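Local coordinates for carbon dioxide concentrating mechanism protein (Thermosynechococcus elongatus, PDB 4N8F) that probably forms the pentameric vertices of the carboxysome, the polyhedral compartment in which RuBisCO is sequestered, and so introduces curvature into otherwise flat layers of hexagonal shell proteins, at residues I3-G8 with Q28-D33; D17-V22 with D71-A76. All blocks are in the same frame, centred on the assembly; numbering follows the deposited sequence.

Contact 1 of 2, residues I3-G8 with Q28-D33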
loop_
_atom_site.group_PDB
_atom_site.type_symbol
_atom_site.label_atom_id
_atom_site.label_comp_id
_atom_site.label_asym_id
_atom_site.label_seq_id
_atom_site.Cartn_x
_atom_site.Cartn_y
_atom_site.Cartn_z
ATOM N N ILE C 3 12.795 8.588 2.113
ATOM C CA ILE C 3 13.835 9.455 1.661
ATOM C C ILE C 3 14.308 8.924 0.302
ATOM O O ILE C 3 14.466 7.702 0.113
ATOM C CB ILE C 3 14.993 9.423 2.652
ATOM C CG1 ILE C 3 14.532 9.969 4.006
ATOM C CG2 ILE C 3 16.135 10.290 2.152
ATOM C CD1 ILE C 3 15.556 9.787 5.073
ATOM N N ALA C 4 14.526 9.835 -0.620
ATOM C CA ALA C 4 15.040 9.483 -1.951
ATOM C C ALA C 4 15.887 10.603 -2.510
ATOM O O ALA C 4 15.891 11.775 -2.045
ATOM C CB ALA C 4 13.892 9.147 -2.919
ATOM N N ARG C 5 16.590 10.270 -3.586
ATOM C CA ARG C 5 17.241 11.299 -4.296
ATOM C C ARG C 5 16.654 11.436 -5.688
ATOM O O ARG C 5 16.302 10.440 -6.314
ATOM C CB ARG C 5 18.757 11.057 -4.340
ATOM C CG ARG C 5 19.234 9.783 -5.018
ATOM C CD ARG C 5 20.719 10.013 -5.379
ATOM N NE ARG C 5 20.935 9.166 -6.457
ATOM C CZ ARG C 5 21.108 9.451 -7.730
ATOM N NH1 ARG C 5 21.422 10.643 -8.260
ATOM N NH2 ARG C 5 21.082 8.380 -8.460
ATOM N N VAL C 6 16.662 12.662 -6.202
ATOM C CA VAL C 6 16.146 12.894 -7.534
ATOM C C VAL C 6 17.155 12.454 -8.487
ATOM O O VAL C 6 18.281 12.854 -8.393
ATOM C CB VAL C 6 15.934 14.367 -7.794
ATOM C CG1 VAL C 6 15.464 14.599 -9.214
ATOM C CG2 VAL C 6 14.989 14.889 -6.755
ATOM N N CYS C 7 16.794 11.618 -9.434
ATOM C CA CYS C 7 17.842 11.154 -10.302
ATOM C C CYS C 7 17.521 11.197 -11.727
ATOM O O CYS C 7 18.397 10.870 -12.491
ATOM C CB CYS C 7 18.298 9.751 -9.942
ATOM S SG CYS C 7 17.076 8.497 -10.261
ATOM N N GLY C 8 16.331 11.658 -12.123
ATOM C CA GLY C 8 16.049 11.841 -13.542
ATOM C C GLY C 8 14.655 12.359 -13.771
ATOM O O GLY C 8 14.101 12.926 -12.902
ATOM N N GLN C 28 15.406 7.751 -6.833
ATOM C CA GLN C 28 16.016 6.549 -6.365
ATOM C C GLN C 28 15.907 6.599 -4.839
ATOM O O GLN C 28 16.330 7.549 -4.226
ATOM C CB GLN C 28 17.471 6.488 -6.755
ATOM C CG GLN C 28 18.160 5.208 -6.241
ATOM C CD GLN C 28 19.542 5.021 -6.823
ATOM O OE1 GLN C 28 20.184 5.982 -7.240
ATOM N NE2 GLN C 28 20.013 3.779 -6.843
ATOM N N TYR C 29 15.363 5.547 -4.254
ATOM C CA TYR C 29 15.275 5.453 -2.814
ATOM C C TYR C 29 16.653 5.370 -2.155
ATOM O O TYR C 29 17.546 4.749 -2.702
ATOM C CB TYR C 29 14.361 4.263 -2.384
ATOM C CG TYR C 29 12.887 4.496 -2.690
ATOM C CD1 TYR C 29 12.260 3.821 -3.713
ATOM C CD2 TYR C 29 12.134 5.427 -1.949
ATOM C CE1 TYR C 29 10.936 4.017 -3.985
ATOM C CE2 TYR C 29 10.815 5.616 -2.201
ATOM C CZ TYR C 29 10.212 4.950 -3.240
ATOM O OH TYR C 29 8.883 5.181 -3.534
ATOM N N LEU C 30 16.745 5.920 -0.928
ATOM C CA LEU C 30 17.938 5.882 -0.120
ATOM C C LEU C 30 17.710 5.012 1.130
ATOM O O LEU C 30 16.730 5.172 1.844
ATOM C CB LEU C 30 18.399 7.272 0.278
ATOM C CG LEU C 30 18.727 8.229 -0.891
ATOM C CD1 LEU C 30 19.148 9.598 -0.324
ATOM C CD2 LEU C 30 19.806 7.702 -1.798
ATOM N N GLY C 31 18.656 4.137 1.367
ATOM C CA GLY C 31 18.617 3.161 2.472
ATOM C C GLY C 31 19.352 3.639 3.699
ATOM O O GLY C 31 19.627 4.814 3.872
ATOM N N GLU C 32 19.711 2.694 4.558
ATOM C CA GLU C 32 20.494 2.979 5.711
ATOM C C GLU C 32 21.838 3.582 5.231
ATOM O O GLU C 32 22.457 3.117 4.250
ATOM C CB GLU C 32 20.719 1.699 6.506
ATOM C CG GLU C 32 21.281 1.921 7.891
ATOM C CD GLU C 32 21.312 0.617 8.662
ATOM O OE1 GLU C 32 22.199 -0.184 8.373
ATOM O OE2 GLU C 32 20.392 0.373 9.495
ATOM N N ASP C 33 22.228 4.645 5.933
ATOM C CA ASP C 33 23.472 5.341 5.754
ATOM C C ASP C 33 23.524 5.962 4.350
ATOM O O ASP C 33 24.601 6.090 3.801
ATOM C CB ASP C 33 24.653 4.401 5.982
ATOM C CG ASP C 33 24.742 3.941 7.424
ATOM O OD1 ASP C 33 24.854 4.851 8.264
ATOM O OD2 ASP C 33 24.790 2.712 7.708
HETATM O O HOH W 1 13.937 5.214 1.335
#

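Contact 2 of 2, residues D17-V22 with D71-A76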
loop_
_atom_site.group_PDB
_atom_site.type_symbol
_atom_site.label_atom_id
_atom_site.label_comp_id
_atom_site.label_asym_id
_atom_site.label_seq_id
_atom_site.Cartn_x
_atom_site.Cartn_y
_atom_site.Cartn_z
ATOM N N ASP C 17 -5.696 13.807 -19.134
ATOM C CA ASP C 17 -5.858 15.275 -19.179
ATOM C C ASP C 17 -5.518 15.968 -17.880
ATOM O O ASP C 17 -5.077 17.108 -17.870
ATOM C CB ASP C 17 -7.325 15.617 -19.397
ATOM C CG ASP C 17 -7.759 15.497 -20.819
ATOM O OD1 ASP C 17 -6.900 15.216 -21.641
ATOM O OD2 ASP C 17 -8.954 15.687 -21.101
ATOM N N THR C 18 -5.811 15.300 -16.778
ATOM C CA THR C 18 -5.578 15.878 -15.458
ATOM C C THR C 18 -4.072 15.988 -15.111
ATOM O O THR C 18 -3.706 16.605 -14.144
ATOM C CB THR C 18 -6.266 14.985 -14.406
ATOM O OG1 THR C 18 -5.910 13.603 -14.636
ATOM C CG2 THR C 18 -7.762 15.113 -14.542
ATOM N N LEU C 19 -3.219 15.333 -15.890
ATOM C CA LEU C 19 -1.787 15.429 -15.738
ATOM C C LEU C 19 -1.077 16.444 -16.618
ATOM O O LEU C 19 0.131 16.497 -16.582
ATOM C CB LEU C 19 -1.148 14.068 -15.948
ATOM C CG LEU C 19 -1.743 12.978 -15.080
ATOM C CD1 LEU C 19 -1.037 11.668 -15.367
ATOM C CD2 LEU C 19 -1.608 13.409 -13.635
ATOM N N THR C 20 -1.805 17.279 -17.370
ATOM C CA THR C 20 -1.177 18.361 -18.122
ATOM C C THR C 20 -0.300 19.280 -17.266
ATOM O O THR C 20 -0.713 19.712 -16.209
ATOM C CB THR C 20 -2.263 19.217 -18.797
ATOM O OG1 THR C 20 -2.982 18.376 -19.722
ATOM C CG2 THR C 20 -1.672 20.319 -19.552
ATOM N N GLY C 21 0.924 19.533 -17.715
ATOM C CA GLY C 21 1.913 20.326 -16.961
ATOM C C GLY C 21 2.512 19.666 -15.733
ATOM O O GLY C 21 3.194 20.300 -14.985
ATOM N N VAL C 22 2.246 18.406 -15.473
ATOM C CA VAL C 22 2.773 17.815 -14.253
ATOM C C VAL C 22 4.209 17.397 -14.531
ATOM O O VAL C 22 4.480 16.704 -15.496
ATOM C CB VAL C 22 1.963 16.595 -13.806
ATOM C CG1 VAL C 22 2.569 15.987 -12.520
ATOM C CG2 VAL C 22 0.518 16.999 -13.540
ATOM N N ASP C 71 -7.657 16.183 -8.366
ATOM C CA ASP C 71 -8.275 15.245 -9.308
ATOM C C ASP C 71 -7.270 14.378 -10.032
ATOM O O ASP C 71 -7.620 13.714 -11.013
ATOM C CB ASP C 71 -9.148 16.041 -10.291
ATOM C CG ASP C 71 -10.397 16.612 -9.611
ATOM O OD1 ASP C 71 -10.926 15.969 -8.646
ATOM O OD2 ASP C 71 -10.848 17.706 -10.064
ATOM N N LYS C 72 -6.010 14.429 -9.609
ATOM C CA LYS C 72 -4.972 13.824 -10.400
ATOM C C LYS C 72 -4.781 12.362 -10.000
ATOM O O LYS C 72 -4.730 12.045 -8.814
ATOM C CB LYS C 72 -3.669 14.611 -10.303
ATOM C CG LYS C 72 -3.761 16.090 -10.718
ATOM C CD LYS C 72 -2.338 16.612 -10.788
ATOM C CE LYS C 72 -2.206 18.121 -11.048
ATOM N NZ LYS C 72 -3.451 18.870 -11.292
ATOM N N PRO C 73 -4.696 11.462 -10.975
ATOM C CA PRO C 73 -4.484 10.028 -10.723
ATOM C C PRO C 73 -3.034 9.686 -10.443
ATOM O O PRO C 73 -2.406 8.920 -11.175
ATOM C CB PRO C 73 -4.932 9.363 -12.041
ATOM C CG PRO C 73 -4.779 10.426 -13.076
ATOM C CD PRO C 73 -4.928 11.753 -12.400
ATOM N N ILE C 74 -2.495 10.295 -9.401
ATOM C CA ILE C 74 -1.090 10.108 -8.997
ATOM C C ILE C 74 -1.045 9.480 -7.628
ATOM O O ILE C 74 -1.913 9.774 -6.766
ATOM C CB ILE C 74 -0.287 11.418 -9.008
ATOM C CG1 ILE C 74 -1.044 12.514 -8.234
ATOM C CG2 ILE C 74 -0.092 11.920 -10.421
ATOM C CD1 ILE C 74 -0.133 13.670 -7.883
ATOM N N ASP C 75 -0.040 8.625 -7.436
ATOM C CA ASP C 75 0.151 7.865 -6.231
ATOM C C ASP C 75 1.544 8.100 -5.599
ATOM O O ASP C 75 1.959 7.411 -4.728
ATOM C CB ASP C 75 -0.095 6.398 -6.524
ATOM C CG ASP C 75 0.951 5.764 -7.369
ATOM O OD1 ASP C 75 1.817 6.470 -7.941
ATOM O OD2 ASP C 75 0.914 4.485 -7.454
ATOM N N ALA C 76 2.279 9.076 -6.090
ATOM C CA ALA C 76 3.590 9.436 -5.523
ATOM C C ALA C 76 3.863 10.907 -5.810
ATOM O O ALA C 76 3.679 11.378 -6.962
ATOM C CB ALA C 76 4.662 8.596 -6.112
#

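Contact 1 of 2, residues I3-G8 with Q28-D33
R5 and Q28 join their backbones by a reciprocal pair of hydrogen bonds, R5 N to Q28 O at 2.8 Å and Q28 N to R5 O at 2.9 Å, the antiparallel hydrogen-bonded pair of strands 2-11 and 24-30. Two residues along, past the non-hydrogen-bonded pair A4 and Y29, L30 N donates to I3 O, and a water bridges that oxygen to L30 O. The two strands are neighbours in the five-stranded beta-sheet of the CcmL/EutN family, which belongs to the OB clan.

Polar side chains add a second link on the face carrying R5 and Q28, which run side by side. R5 NH2 meets Q28 OE1 at 2.8 Å, in the guanidinium plane and almost straight out from the amide C=O (167°), although the two planes are 61° apart; the NE bond to OE1 is weak. R5 NH1 forms a salt bridge with D52, and NH2 another with D88 of a neighbouring subunit.

L30 lays CD2 across R5 CG (3.9 Å) and CD1 against I3 CG2 (4.0 Å), a methyl held anti to the I3 nitrogen (CG1 at chi1 -63°). A4 CB approaches Y29 CD2 (4.2 Å), although these side chains diverge; the Y29 hydroxyl bonds to E41.

Contact 2 of 2, residues D17-V22 with D71-A76
The aliphatic chain of K72 runs past the carbonyl oxygen of T18 and the V22 side chain, and no hydrogen bond joins the two segments. Its CG lies 3.5 Å from T18 O, and CD and CE follow the same oxygen at slightly greater range. CE also lies 3.9 Å from V22 CG2, the two side chains sliding past each other in opposite directions. The lysine is extended as far as CE and bent at its end, where NZ hydrogen-bonds to N68 O. With an alanine here, V22 CG2 is likely to lose its aliphatic neighbour, and N68 O the lysine donor.

L19 carries the rest of the apolar packing through a single methyl. CD2 touches P73 CD at 3.9 Å and I74 CG2 at the same distance, and K72 CB lies only a little farther away.

T18 sets its hydroxyl oxygen against the proline. With chi1 at 49°, its OG1 sits between the backbone N and carbonyl carbon and comes to 3.1 Å from P73 CD, a close contact that is not a hydrogen bond, while CG2 lies near D71 O.

Bonds within each segment accompany these shapes. V22 N donates to L19 O at 3.1 Å, closing a type II turn with G21 at positive phi, and T20 OG1 hydrogen-bonds to D17 O, tilted from the carbonyl plane. P73 centres an inverse gamma turn, whose I74 N to K72 O bond is weak.

The contact thus joins the loop between strands 14-15 and 24-30 to the one leading into strand 76-81; V22 and I74 both rest on A44 of strand 39-45, and a neighbouring subunit packs V79 on L19 and A62 on P73.

Contact 1 is the more buried of the two and lies in the beta-sheet itself, whereas contact 2 is partly exposed and joins two loops on the opposite side of the chain's centre. Their centres are 23 Å apart and they do not touch, but their segments alternate along the chain, and the loop of 17-22 leads into strand 24-30, which supplies 28-30 to contact 1. The chemistry follows the place: paired strands give contact 1 backbone bonds and an arginine-glutamine link, while contact 2 has no hydrogen bond across it and relies on methyls, methylenes, a proline ring and two threonine oxygens that touch carbon. Both also reach a neighbouring subunit of the pentamer.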